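Local coordinates for protein SsfS6 (PDB 4FZR) that belongs to the erythromycin biosynthesis protein CIII-like family and has the two-domain architecture of the GT-B fold, at residues G27-L32 / E52-T57; P31-S36 / T59-P64; V303-G308 / A360-I365; S325-A330 / D334-L339; E114-A119 / A140-I145. All coordinates share one frame; numbering follows the deposited sequence.

In the fold
All five contacts lie in the two parallel-sheet domains of the GT-B fold. Interactions 1, 2 and 5 come first along the chain and pack helices within the N-terminal domain. Interactions 1 and 2 have centres 8 Å apart, share Pro31 and Leu32, and both use helix 55-60. Interaction 5 joins two other helices, its centre about 20 Å from both. Interaction 3 packs a helix on the C-terminal sheet. Interaction 4 falls within the span that interaction 3 closes. Their centres are 13 Å apart, and they touch where strand 303-306 meets the end of strand 323-325. Interaction 4 lies where the C-terminal domain meets helix 93-122 of the other domain.

Interaction 1: residues G27-L32 / E52-T57; sequences GFVMPL and ENMGPT
Val29 and Met54 form the main apolar contact between 27-32 and 52-57. Both methionines in this contact are selenomethionine. Val29 CG2 lies 3.6 Å from Met54 SE and 3.8 Å from Met54 CG. One methyl therefore meets two atoms of the same chain. Met54 CG lies beside the backbone N, and the bend at chi2 (-64°) folds SE round to the valine methyl. The two side chains run at a slant to each other.

A second apolar patch centres on Thr57. Its methyl CG2 sits 3.8 Å from Met30 CG, and these side chains meet at about a right angle. The same methyl is 4.3 Å from Val29 CG1. Thr57 CG2 stands anti to its own backbone N, with OG1 beside that nitrogen. The threonine thus meets both partners with its methyl.

Backbone bonds shape the turns behind these groups. Leu32 N donates to Val29 O at 3.0 Å. Gly55 N donates to Glu52 O at 3.1 Å. Asn53 adds polar ties to nearby loops, through OD1 to Leu72 N and ND2 to Cys24 O.

Phe28 and Pro31 rest on the loop at Ile152. Helix 26-29 follows strand 17-21, and helix 55-60 follows strand 45-51. These strands are adjacent in the N-terminal parallel sheet, and the contact joins the segments that come after them.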
# COMPACT_ATOMS: atom_id res chain seq x y z
N GLY A 27 0.81 -16.16 0.46
CA GLY A 27 -0.62 -16.35 0.54
C GLY A 27 -1.18 -16.07 1.92
O GLY A 27 -2.39 -15.91 2.08
N PHE A 28 -0.30 -16.03 2.91
CA PHE A 28 -0.71 -15.77 4.29
C PHE A 28 -0.39 -14.34 4.71
O PHE A 28 -0.82 -13.89 5.77
CB PHE A 28 -0.03 -16.77 5.23
CG PHE A 28 -0.38 -18.21 4.95
CD1 PHE A 28 -1.60 -18.55 4.40
CD2 PHE A 28 0.53 -19.21 5.23
CE1 PHE A 28 -1.91 -19.88 4.14
CE2 PHE A 28 0.23 -20.53 4.97
CZ PHE A 28 -0.99 -20.87 4.42
N VAL A 29 0.36 -13.62 3.88
CA VAL A 29 0.75 -12.25 4.20
C VAL A 29 -0.09 -11.25 3.43
O VAL A 29 -0.66 -10.32 4.00
CB VAL A 29 2.24 -12.02 3.90
CG1 VAL A 29 2.60 -10.56 4.11
CG2 VAL A 29 3.10 -12.91 4.78
N MSE A 30 -0.19 -11.45 2.12
CA MSE A 30 -0.86 -10.51 1.23
C MSE A 30 -2.31 -10.20 1.61
O MSE A 30 -2.76 -9.06 1.44
CB MSE A 30 -0.80 -11.02 -0.21
CG MSE A 30 0.59 -10.93 -0.84
SE MSE A 30 0.63 -11.56 -2.69
CE MSE A 30 -0.19 -13.31 -2.45
N PRO A 31 -3.05 -11.20 2.09
CA PRO A 31 -4.46 -10.93 2.41
C PRO A 31 -4.65 -9.98 3.60
O PRO A 31 -5.77 -9.49 3.81
CB PRO A 31 -5.03 -12.32 2.72
CG PRO A 31 -4.07 -13.28 2.11
CD PRO A 31 -2.73 -12.63 2.23
N LEU A 32 -3.60 -9.74 4.38
CA LEU A 32 -3.68 -8.82 5.51
C LEU A 32 -3.34 -7.39 5.10
O LEU A 32 -3.49 -6.46 5.88
CB LEU A 32 -2.73 -9.25 6.63
CG LEU A 32 -3.10 -10.54 7.37
CD1 LEU A 32 -1.98 -10.94 8.31
CD2 LEU A 32 -4.41 -10.39 8.14
N GLU A 52 11.86 -13.38 7.61
CA GLU A 52 12.77 -12.56 6.81
C GLU A 52 12.43 -12.59 5.32
O GLU A 52 12.54 -11.58 4.63
CB GLU A 52 14.21 -13.03 7.00
CG GLU A 52 15.23 -12.24 6.21
CD GLU A 52 15.54 -10.90 6.84
OE1 GLU A 52 15.82 -10.87 8.06
OE2 GLU A 52 15.49 -9.87 6.13
N ASN A 53 12.02 -13.76 4.83
CA ASN A 53 11.76 -13.94 3.41
C ASN A 53 10.47 -13.29 2.92
O ASN A 53 10.22 -13.21 1.72
CB ASN A 53 11.78 -15.42 3.03
CG ASN A 53 10.74 -16.24 3.77
OD1 ASN A 53 10.80 -16.40 4.99
ND2 ASN A 53 9.77 -16.77 3.03
N MSE A 54 9.65 -12.81 3.85
CA MSE A 54 8.44 -12.08 3.50
C MSE A 54 8.69 -10.57 3.39
O MSE A 54 7.82 -9.82 2.97
CB MSE A 54 7.33 -12.37 4.52
CG MSE A 54 6.73 -13.78 4.40
SE MSE A 54 5.82 -14.06 2.70
CE MSE A 54 7.27 -14.87 1.67
N GLY A 55 9.90 -10.14 3.74
CA GLY A 55 10.27 -8.73 3.72
C GLY A 55 9.85 -8.00 2.46
O GLY A 55 9.15 -6.99 2.53
N PRO A 56 10.29 -8.49 1.29
CA PRO A 56 9.98 -7.87 -0.00
C PRO A 56 8.49 -7.80 -0.32
O PRO A 56 8.03 -6.86 -0.97
CB PRO A 56 10.69 -8.77 -1.01
CG PRO A 56 11.76 -9.45 -0.24
CD PRO A 56 11.21 -9.63 1.14
N THR A 57 7.73 -8.81 0.13
CA THR A 57 6.29 -8.83 -0.09
C THR A 57 5.62 -7.73 0.73
O THR A 57 4.72 -7.04 0.26
CB THR A 57 5.68 -10.20 0.30
OG1 THR A 57 6.22 -11.23 -0.54
CG2 THR A 57 4.16 -10.18 0.15

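Interaction 2: residues P31-S36 / T59-P64; sequences PLVPLS and TGAGLP
Leu32 O is gripped twice by Ser36, the residue whose CB meets Leu63 across the contact. Ser36 OG donates to it at 3.0 Å and Ser36 N at 3.1 Å. The hydroxyl stands above the carbonyl plane, 42° out of it, and the C=O...OG angle is 138°. Ser36 chi1 is -75°, which turns OG back along the helix to Leu32. CB is left to face the other segment, 3.7 Å from Leu63 CD1.

The rest of the contact is apolar. Val33 straddles Ala61 with both branches. Its CG2 is 3.7 Å and its CG1 3.8 Å from Ala61 CB. Leu63 CD1 comes in beside them, 4.2 Å from Val33 CG1, so this one methyl serves both Val33 and Ser36. Gly62 has positive phi and ends helix 55-60 in a Schellman motif, with Gly62 N bonded to Thr59 O at 2.9 Å. Ala61 and Leu63, before and after this glycine, both point toward 31-36.

The contact is buried and links the first turn of helix 33-41 to the C-terminal end of helix 55-60. Trp37 NE1 of that first helix bonds to Ala61 O. Ser36 also touches Val20 of strand 17-21. Trp37 of the second subunit packs on Val33, and Pro64 pairs by its backbone with Val48 of strand 45-51.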
# COMPACT_ATOMS: atom_id res chain seq x y z
N PRO A 31 -3.05 -11.20 2.09
CA PRO A 31 -4.46 -10.93 2.41
C PRO A 31 -4.65 -9.98 3.60
O PRO A 31 -5.77 -9.49 3.81
CB PRO A 31 -5.03 -12.32 2.72
CG PRO A 31 -4.07 -13.28 2.11
CD PRO A 31 -2.73 -12.63 2.23
N LEU A 32 -3.60 -9.74 4.38
CA LEU A 32 -3.68 -8.82 5.51
C LEU A 32 -3.34 -7.39 5.10
O LEU A 32 -3.49 -6.46 5.88
CB LEU A 32 -2.73 -9.25 6.63
CG LEU A 32 -3.10 -10.54 7.37
CD1 LEU A 32 -1.98 -10.94 8.31
CD2 LEU A 32 -4.41 -10.39 8.14
N VAL A 33 -2.89 -7.22 3.86
CA VAL A 33 -2.43 -5.93 3.38
C VAL A 33 -3.53 -4.86 3.35
O VAL A 33 -3.31 -3.74 3.79
CB VAL A 33 -1.76 -6.05 1.99
CG1 VAL A 33 -1.62 -4.69 1.34
CG2 VAL A 33 -0.41 -6.74 2.11
N PRO A 34 -4.72 -5.21 2.83
CA PRO A 34 -5.76 -4.17 2.75
C PRO A 34 -6.27 -3.68 4.11
O PRO A 34 -6.55 -2.49 4.25
CB PRO A 34 -6.87 -4.85 1.94
CG PRO A 34 -6.16 -5.90 1.15
CD PRO A 34 -5.10 -6.41 2.07
N LEU A 35 -6.39 -4.57 5.09
CA LEU A 35 -6.80 -4.15 6.42
C LEU A 35 -5.70 -3.31 7.07
O LEU A 35 -5.98 -2.34 7.78
CB LEU A 35 -7.12 -5.37 7.30
CG LEU A 35 -7.63 -5.06 8.71
CD1 LEU A 35 -8.81 -4.09 8.67
CD2 LEU A 35 -8.03 -6.34 9.43
N SER A 36 -4.45 -3.68 6.81
CA SER A 36 -3.29 -2.97 7.34
C SER A 36 -3.23 -1.54 6.82
O SER A 36 -2.92 -0.61 7.56
CB SER A 36 -1.99 -3.69 6.97
OG SER A 36 -1.81 -4.85 7.75
N THR A 59 7.09 -4.91 2.08
CA THR A 59 7.49 -3.58 1.65
C THR A 59 6.98 -3.29 0.25
O THR A 59 6.72 -2.14 -0.11
CB THR A 59 9.02 -3.41 1.70
OG1 THR A 59 9.64 -4.19 0.68
CG2 THR A 59 9.53 -3.84 3.05
N GLY A 60 6.82 -4.35 -0.54
CA GLY A 60 6.28 -4.21 -1.89
C GLY A 60 4.81 -3.83 -1.88
O GLY A 60 4.27 -3.38 -2.89
N ALA A 61 4.16 -4.03 -0.74
CA ALA A 61 2.78 -3.60 -0.54
C ALA A 61 2.73 -2.19 0.06
O ALA A 61 1.66 -1.67 0.36
CB ALA A 61 2.04 -4.58 0.37
N GLY A 62 3.90 -1.59 0.25
CA GLY A 62 4.01 -0.23 0.76
C GLY A 62 3.92 -0.16 2.26
O GLY A 62 3.60 0.90 2.81
N LEU A 63 4.21 -1.26 2.94
CA LEU A 63 4.06 -1.33 4.40
C LEU A 63 5.40 -1.50 5.12
O LEU A 63 6.34 -2.08 4.57
CB LEU A 63 3.10 -2.45 4.79
CG LEU A 63 1.64 -2.27 4.34
CD1 LEU A 63 0.85 -3.56 4.54
CD2 LEU A 63 0.97 -1.12 5.09
N PRO A 64 5.49 -1.00 6.36
CA PRO A 64 6.70 -1.18 7.19
C PRO A 64 6.90 -2.63 7.60
O PRO A 64 5.93 -3.31 7.92
CB PRO A 64 6.40 -0.32 8.43
CG PRO A 64 5.32 0.62 8.01
CD PRO A 64 4.50 -0.13 7.02

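Interaction 3: residues V303-G308 / A360-I365; sequences VVVHHG and AACARI
Val305 CG2 and Cys362 SG make the close contact, at 3.5 Å. It is a sulfur-to-methyl packing contact. Cys362 carries SG beside its backbone N, with chi1 -62°, and the sulfur reaches from the helix to the strand. Val305 has CG1 anti to its backbone N, and its other branch, CG2, is the one that touches.

The second contact is looser. Val303 CG2 and Ile365 CG2 are 4.3 Å apart. Val303 and Cys362 have the closest alpha carbons of the two segments, at 7.5 Å. Cys362 and Ile365 lie one helical turn apart, and Val303 and Val305 lie two residues apart on the strand. Helix and strand thus meet through side chains on one face of each.

This is helix-on-sheet packing in the Rossmann-like C-terminal domain of a GT-B protein. Strand 303-306 is an inner strand of a parallel six-stranded sheet, between 229-231 and 323-325. Helix 358-367 covers one of its faces. Val304 points the other way, to Cys316 of helix 310-318 and to Met298.

The neighbouring strands widen the same apolar layer. Leu230 touches Val303, Val305 and Cys362. Val324 touches Val305, Cys362 and Ile365. Leu260 also packs on Cys362, and Phe265 on Val303.

Backbone pairing sets the strand in place. Val305 bonds with Cys231, and Val304 bonds with Val324. Within the helix, Ile365 N donates to Ala361 O at 3.0 Å.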
# COMPACT_ATOMS: atom_id res chain seq x y z
N VAL A 303 -13.13 -17.09 -17.53
CA VAL A 303 -12.86 -18.32 -16.78
C VAL A 303 -11.47 -18.25 -16.16
O VAL A 303 -10.53 -17.76 -16.78
CB VAL A 303 -12.92 -19.57 -17.68
CG1 VAL A 303 -13.02 -20.83 -16.83
CG2 VAL A 303 -14.09 -19.50 -18.65
N VAL A 304 -11.34 -18.75 -14.94
CA VAL A 304 -10.02 -18.91 -14.34
C VAL A 304 -9.82 -20.36 -13.89
O VAL A 304 -10.67 -20.93 -13.21
CB VAL A 304 -9.80 -17.95 -13.14
CG1 VAL A 304 -8.39 -18.12 -12.58
CG2 VAL A 304 -10.03 -16.50 -13.55
N VAL A 305 -8.71 -20.94 -14.30
CA VAL A 305 -8.32 -22.28 -13.86
C VAL A 305 -7.13 -22.12 -12.92
O VAL A 305 -6.18 -21.44 -13.26
CB VAL A 305 -7.92 -23.15 -15.06
CG1 VAL A 305 -7.51 -24.54 -14.59
CG2 VAL A 305 -9.06 -23.21 -16.07
N HIS A 306 -7.19 -22.73 -11.73
CA HIS A 306 -6.12 -22.49 -10.76
C HIS A 306 -5.97 -23.57 -9.70
O HIS A 306 -6.73 -24.53 -9.63
CB HIS A 306 -6.29 -21.12 -10.10
CG HIS A 306 -7.56 -20.98 -9.31
ND1 HIS A 306 -7.61 -21.10 -7.94
CD2 HIS A 306 -8.82 -20.72 -9.72
CE1 HIS A 306 -8.85 -20.93 -7.53
NE2 HIS A 306 -9.61 -20.69 -8.59
N HIS A 307 -4.96 -23.37 -8.86
CA HIS A 307 -4.48 -24.38 -7.91
C HIS A 307 -5.34 -24.55 -6.66
O HIS A 307 -5.05 -25.40 -5.83
CB HIS A 307 -3.05 -24.04 -7.49
CG HIS A 307 -2.92 -22.71 -6.80
ND1 HIS A 307 -3.00 -21.51 -7.48
CD2 HIS A 307 -2.74 -22.40 -5.50
CE1 HIS A 307 -2.86 -20.51 -6.62
NE2 HIS A 307 -2.70 -21.02 -5.41
N GLY A 308 -6.39 -23.75 -6.52
CA GLY A 308 -7.24 -23.81 -5.34
C GLY A 308 -6.79 -22.94 -4.17
O GLY A 308 -7.28 -23.10 -3.06
N ALA A 360 -12.73 -30.68 -19.35
CA ALA A 360 -14.16 -30.92 -19.26
C ALA A 360 -14.84 -29.80 -18.48
O ALA A 360 -15.87 -29.27 -18.91
CB ALA A 360 -14.42 -32.27 -18.60
N ALA A 361 -14.26 -29.44 -17.34
CA ALA A 361 -14.83 -28.40 -16.47
C ALA A 361 -14.92 -27.06 -17.19
O ALA A 361 -15.90 -26.33 -17.03
CB ALA A 361 -14.00 -28.27 -15.20
N CYS A 362 -13.89 -26.73 -17.96
CA CYS A 362 -13.86 -25.46 -18.68
C CYS A 362 -14.94 -25.41 -19.77
O CYS A 362 -15.60 -24.39 -19.93
CB CYS A 362 -12.48 -25.22 -19.29
SG CYS A 362 -11.16 -25.09 -18.07
N ALA A 363 -15.10 -26.50 -20.50
CA ALA A 363 -16.12 -26.58 -21.55
C ALA A 363 -17.51 -26.54 -20.93
O ALA A 363 -18.43 -25.92 -21.48
CB ALA A 363 -15.94 -27.86 -22.35
N ARG A 364 -17.65 -27.19 -19.78
CA ARG A 364 -18.91 -27.21 -19.04
C ARG A 364 -19.31 -25.79 -18.65
O ARG A 364 -20.46 -25.39 -18.82
CB ARG A 364 -18.74 -28.08 -17.80
CG ARG A 364 -20.03 -28.59 -17.19
CD ARG A 364 -19.72 -29.62 -16.11
NE ARG A 364 -20.88 -29.94 -15.28
CZ ARG A 364 -20.81 -30.58 -14.11
NH1 ARG A 364 -19.63 -30.97 -13.63
NH2 ARG A 364 -21.91 -30.83 -13.42
N ILE A 365 -18.34 -25.03 -18.14
CA ILE A 365 -18.57 -23.65 -17.73
C ILE A 365 -18.75 -22.75 -18.95
O ILE A 365 -19.54 -21.82 -18.94
CB ILE A 365 -17.39 -23.12 -16.90
CG1 ILE A 365 -17.42 -23.74 -15.50
CG2 ILE A 365 -17.42 -21.60 -16.80
CD1 ILE A 365 -16.09 -23.80 -14.84

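Interaction 4: residues S325-A330 / D334-L339; sequences SVPVIA and DSARLL
Pro327 and Ala336 meet inside a beta-alpha-beta unit of the Rossmann-like C-terminal domain. Strand 323-325 leads through a loop into helix 333-341, which returns to the parallel strand 345-347. The proline ring approaches the alanine by its outer corner. Pro327 CB is 4.6 Å from Ala336 CB. The next atom, Pro327 CG, comes nearest at 3.7 Å. Beyond it the ring turns back, and Pro327 CD is 4.9 Å from the same methyl.

Ser325 comes to that methyl as well. Its OG lies 4.0 Å from Ala336 CB, a packing distance. OG is anti to the backbone N of Ser325 (chi1 175°), which swings it to the helix side. Ser325 CB also faces Leu339, loosely, at 4.7 Å from CD2. The helix is regular here, with Leu339 N bonded to Ser335 O at 3.0 Å.

Several surrounding groups belong to the other domain. Arg337 NH2 makes a salt bridge with Glu93 OE1 of helix 93-122. Ala330 touches Leu96 and Ile100 on that helix. The loop and helix thus sit where the two domains meet.

Glu347 of strand 345-347 touches both Pro327 and Ala336. The start of the loop is also tied to the neighbouring strand, where Val326 N makes a probable hydrogen bond to His306 O.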
# COMPACT_ATOMS: atom_id res chain seq x y z
N SER A 325 -11.21 -25.04 -10.12
CA SER A 325 -10.23 -25.24 -9.06
C SER A 325 -9.69 -26.67 -9.08
O SER A 325 -10.46 -27.63 -9.02
CB SER A 325 -10.86 -24.93 -7.71
OG SER A 325 -9.98 -25.23 -6.64
N VAL A 326 -8.37 -26.80 -9.16
CA VAL A 326 -7.72 -28.10 -9.02
C VAL A 326 -6.88 -28.10 -7.74
O VAL A 326 -5.66 -27.93 -7.78
CB VAL A 326 -6.87 -28.46 -10.27
CG1 VAL A 326 -5.83 -27.38 -10.59
CG2 VAL A 326 -6.21 -29.83 -10.08
N PRO A 327 -7.55 -28.29 -6.59
CA PRO A 327 -6.94 -28.12 -5.27
C PRO A 327 -5.75 -29.04 -5.02
O PRO A 327 -5.71 -30.16 -5.54
CB PRO A 327 -8.09 -28.45 -4.31
CG PRO A 327 -9.33 -28.34 -5.13
CD PRO A 327 -8.94 -28.77 -6.49
N VAL A 328 -4.79 -28.56 -4.23
CA VAL A 328 -3.60 -29.32 -3.90
C VAL A 328 -3.44 -29.40 -2.39
O VAL A 328 -3.58 -30.46 -1.78
CB VAL A 328 -2.33 -28.67 -4.49
CG1 VAL A 328 -1.22 -29.70 -4.62
CG2 VAL A 328 -2.64 -28.02 -5.83
N ILE A 329 -3.14 -28.25 -1.79
CA ILE A 329 -2.98 -28.14 -0.34
C ILE A 329 -4.28 -28.57 0.35
O ILE A 329 -5.37 -28.34 -0.17
CB ILE A 329 -2.57 -26.70 0.05
CG1 ILE A 329 -1.17 -26.39 -0.48
CG2 ILE A 329 -2.61 -26.51 1.56
CD1 ILE A 329 -1.15 -25.36 -1.60
N ALA A 330 -4.16 -29.20 1.52
CA ALA A 330 -5.32 -29.82 2.16
C ALA A 330 -6.25 -28.82 2.85
O ALA A 330 -7.47 -29.03 2.88
CB ALA A 330 -4.86 -30.89 3.15
N ASP A 334 -11.78 -27.45 1.87
CA ASP A 334 -13.10 -27.01 2.33
C ASP A 334 -13.64 -25.85 1.50
O ASP A 334 -14.85 -25.76 1.27
CB ASP A 334 -13.03 -26.59 3.80
CG ASP A 334 -12.87 -27.77 4.74
OD1 ASP A 334 -12.40 -28.84 4.29
OD2 ASP A 334 -13.21 -27.63 5.94
N SER A 335 -12.76 -24.96 1.06
CA SER A 335 -13.17 -23.80 0.27
C SER A 335 -13.59 -24.19 -1.15
O SER A 335 -14.46 -23.56 -1.74
CB SER A 335 -12.05 -22.75 0.23
OG SER A 335 -10.83 -23.29 -0.25
N ALA A 336 -12.97 -25.24 -1.68
CA ALA A 336 -13.30 -25.70 -3.03
C ALA A 336 -14.64 -26.44 -3.03
O ALA A 336 -15.38 -26.38 -4.01
CB ALA A 336 -12.19 -26.60 -3.57
N ARG A 337 -14.94 -27.12 -1.93
CA ARG A 337 -16.22 -27.79 -1.78
C ARG A 337 -17.33 -26.75 -1.72
O ARG A 337 -18.30 -26.82 -2.48
CB ARG A 337 -16.24 -28.65 -0.51
CG ARG A 337 -15.30 -29.84 -0.57
CD ARG A 337 -15.34 -30.65 0.72
NE ARG A 337 -14.07 -31.32 0.97
CZ ARG A 337 -13.92 -32.38 1.76
NH1 ARG A 337 -14.96 -32.92 2.38
NH2 ARG A 337 -12.72 -32.92 1.92
N LEU A 338 -17.18 -25.79 -0.82
CA LEU A 338 -18.12 -24.68 -0.70
C LEU A 338 -18.37 -24.05 -2.07
O LEU A 338 -19.50 -23.75 -2.43
CB LEU A 338 -17.57 -23.62 0.25
CG LEU A 338 -18.04 -23.66 1.70
CD1 LEU A 338 -17.93 -25.06 2.29
CD2 LEU A 338 -17.25 -22.65 2.52
N LEU A 339 -17.29 -23.87 -2.82
CA LEU A 339 -17.35 -23.23 -4.13
C LEU A 339 -18.15 -24.07 -5.12
O LEU A 339 -18.98 -23.54 -5.86
CB LEU A 339 -15.93 -23.00 -4.66
CG LEU A 339 -15.81 -22.24 -5.99
CD1 LEU A 339 -16.54 -20.90 -5.91
CD2 LEU A 339 -14.35 -22.04 -6.34

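Interaction 5: residues E114-A119 / A140-I145; sequences EALALA and AATLGI
Leu116, Ala119, Thr142 and Leu143 pack two helices of the Rossmann-like N-terminal domain against each other. Helix 93-122 leads into strand 126-130, and helix 135-143 follows that strand. The contact therefore joins the helices that come before and after one strand of the parallel sheet.

Apolar packing carries all of it. Both methyls of Leu116 pack on Thr142 CG2, CD1 and CD2 each at 3.7 Å. Leu116 and Thr142 stand roughly perpendicular. Leu116 CD1 also meets Leu143 CD2, at 3.7 Å, and the two leucines lie alongside, pointing opposite ways. Leu116 holds CG anti to its backbone N (chi1 -176°), which extends the fork to the other helix. Leu143 is forked too. Its CD2 meets Leu116, while its CD1 meets Ala119 CB at 3.5 Å. That same Leu143 CD1 is 3.9 Å from Ala119 O. Leu143 thereby reaches Leu116 and Ala119, one turn apart on helix 93-122. Val139, a turn back on helix 135-143, extends the layer by touching Leu116 and Ala119.

The hydrogen bonds here are local to each segment's own part of the chain. Thr142 turns OG1 to Leu138 O, with which it forms a hydrogen bond, and gives its methyl to the contact. Ala119 N donates to Ala115 O at 3.1 Å. Gly144 leaves the helix with positive phi just after Leu143. Beyond it, Ile145 N still bonds back to Ala140 O at 3.1 Å.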
# COMPACT_ATOMS: atom_id res chain seq x y z
N GLU A 114 11.57 -13.30 18.78
CA GLU A 114 11.81 -12.03 18.12
C GLU A 114 10.53 -11.20 17.99
O GLU A 114 10.59 -9.97 17.92
CB GLU A 114 12.43 -12.25 16.74
CG GLU A 114 13.93 -12.46 16.77
CD GLU A 114 14.66 -11.31 17.44
OE1 GLU A 114 14.45 -10.15 17.03
OE2 GLU A 114 15.44 -11.57 18.39
N ALA A 115 9.38 -11.86 17.97
CA ALA A 115 8.11 -11.17 17.86
C ALA A 115 7.76 -10.50 19.19
O ALA A 115 7.26 -9.38 19.22
CB ALA A 115 7.00 -12.13 17.43
N LEU A 116 8.05 -11.20 20.28
CA LEU A 116 7.77 -10.67 21.61
C LEU A 116 8.75 -9.56 21.96
O LEU A 116 8.36 -8.53 22.51
CB LEU A 116 7.85 -11.78 22.66
CG LEU A 116 7.48 -11.33 24.07
CD1 LEU A 116 6.09 -10.72 24.10
CD2 LEU A 116 7.58 -12.49 25.05
N ALA A 117 10.02 -9.77 21.64
CA ALA A 117 11.06 -8.78 21.89
C ALA A 117 10.73 -7.51 21.13
O ALA A 117 10.86 -6.40 21.64
CB ALA A 117 12.44 -9.30 21.48
N LEU A 118 10.28 -7.67 19.89
CA LEU A 118 9.90 -6.54 19.06
C LEU A 118 8.73 -5.77 19.68
O LEU A 118 8.75 -4.55 19.73
CB LEU A 118 9.52 -7.02 17.65
CG LEU A 118 9.03 -5.95 16.68
CD1 LEU A 118 10.10 -4.90 16.42
CD2 LEU A 118 8.58 -6.61 15.38
N ALA A 119 7.73 -6.51 20.16
CA ALA A 119 6.53 -5.90 20.73
C ALA A 119 6.81 -5.17 22.04
O ALA A 119 6.11 -4.21 22.39
CB ALA A 119 5.46 -6.96 20.94
N ALA A 140 0.14 -11.20 22.19
CA ALA A 140 -0.92 -10.41 22.80
C ALA A 140 -1.17 -10.86 24.24
O ALA A 140 -1.17 -10.05 25.16
CB ALA A 140 -2.20 -10.53 21.98
N ALA A 141 -1.39 -12.16 24.42
CA ALA A 141 -1.65 -12.73 25.74
C ALA A 141 -0.48 -12.47 26.67
O ALA A 141 -0.65 -12.32 27.89
CB ALA A 141 -1.92 -14.22 25.62
N THR A 142 0.72 -12.41 26.11
CA THR A 142 1.93 -12.22 26.90
C THR A 142 2.06 -10.78 27.41
O THR A 142 2.50 -10.56 28.53
CB THR A 142 3.20 -12.61 26.10
OG1 THR A 142 3.12 -13.98 25.69
CG2 THR A 142 4.45 -12.42 26.95
N LEU A 143 1.66 -9.81 26.58
CA LEU A 143 1.76 -8.40 26.95
C LEU A 143 0.45 -7.89 27.55
O LEU A 143 0.38 -6.74 27.99
CB LEU A 143 2.10 -7.54 25.73
CG LEU A 143 3.40 -7.78 24.97
CD1 LEU A 143 3.56 -6.72 23.90
CD2 LEU A 143 4.61 -7.79 25.90
N GLY A 144 -0.58 -8.73 27.55
CA GLY A 144 -1.88 -8.33 28.05
C GLY A 144 -2.51 -7.22 27.24
O GLY A 144 -2.95 -6.21 27.79
N ILE A 145 -2.56 -7.40 25.92
CA ILE A 145 -3.23 -6.46 25.03
C ILE A 145 -4.19 -7.20 24.11
O ILE A 145 -4.01 -8.40 23.86
CB ILE A 145 -2.21 -5.66 24.17
CG1 ILE A 145 -1.47 -6.60 23.21
CG2 ILE A 145 -1.25 -4.88 25.06
CD1 ILE A 145 -0.42 -5.91 22.38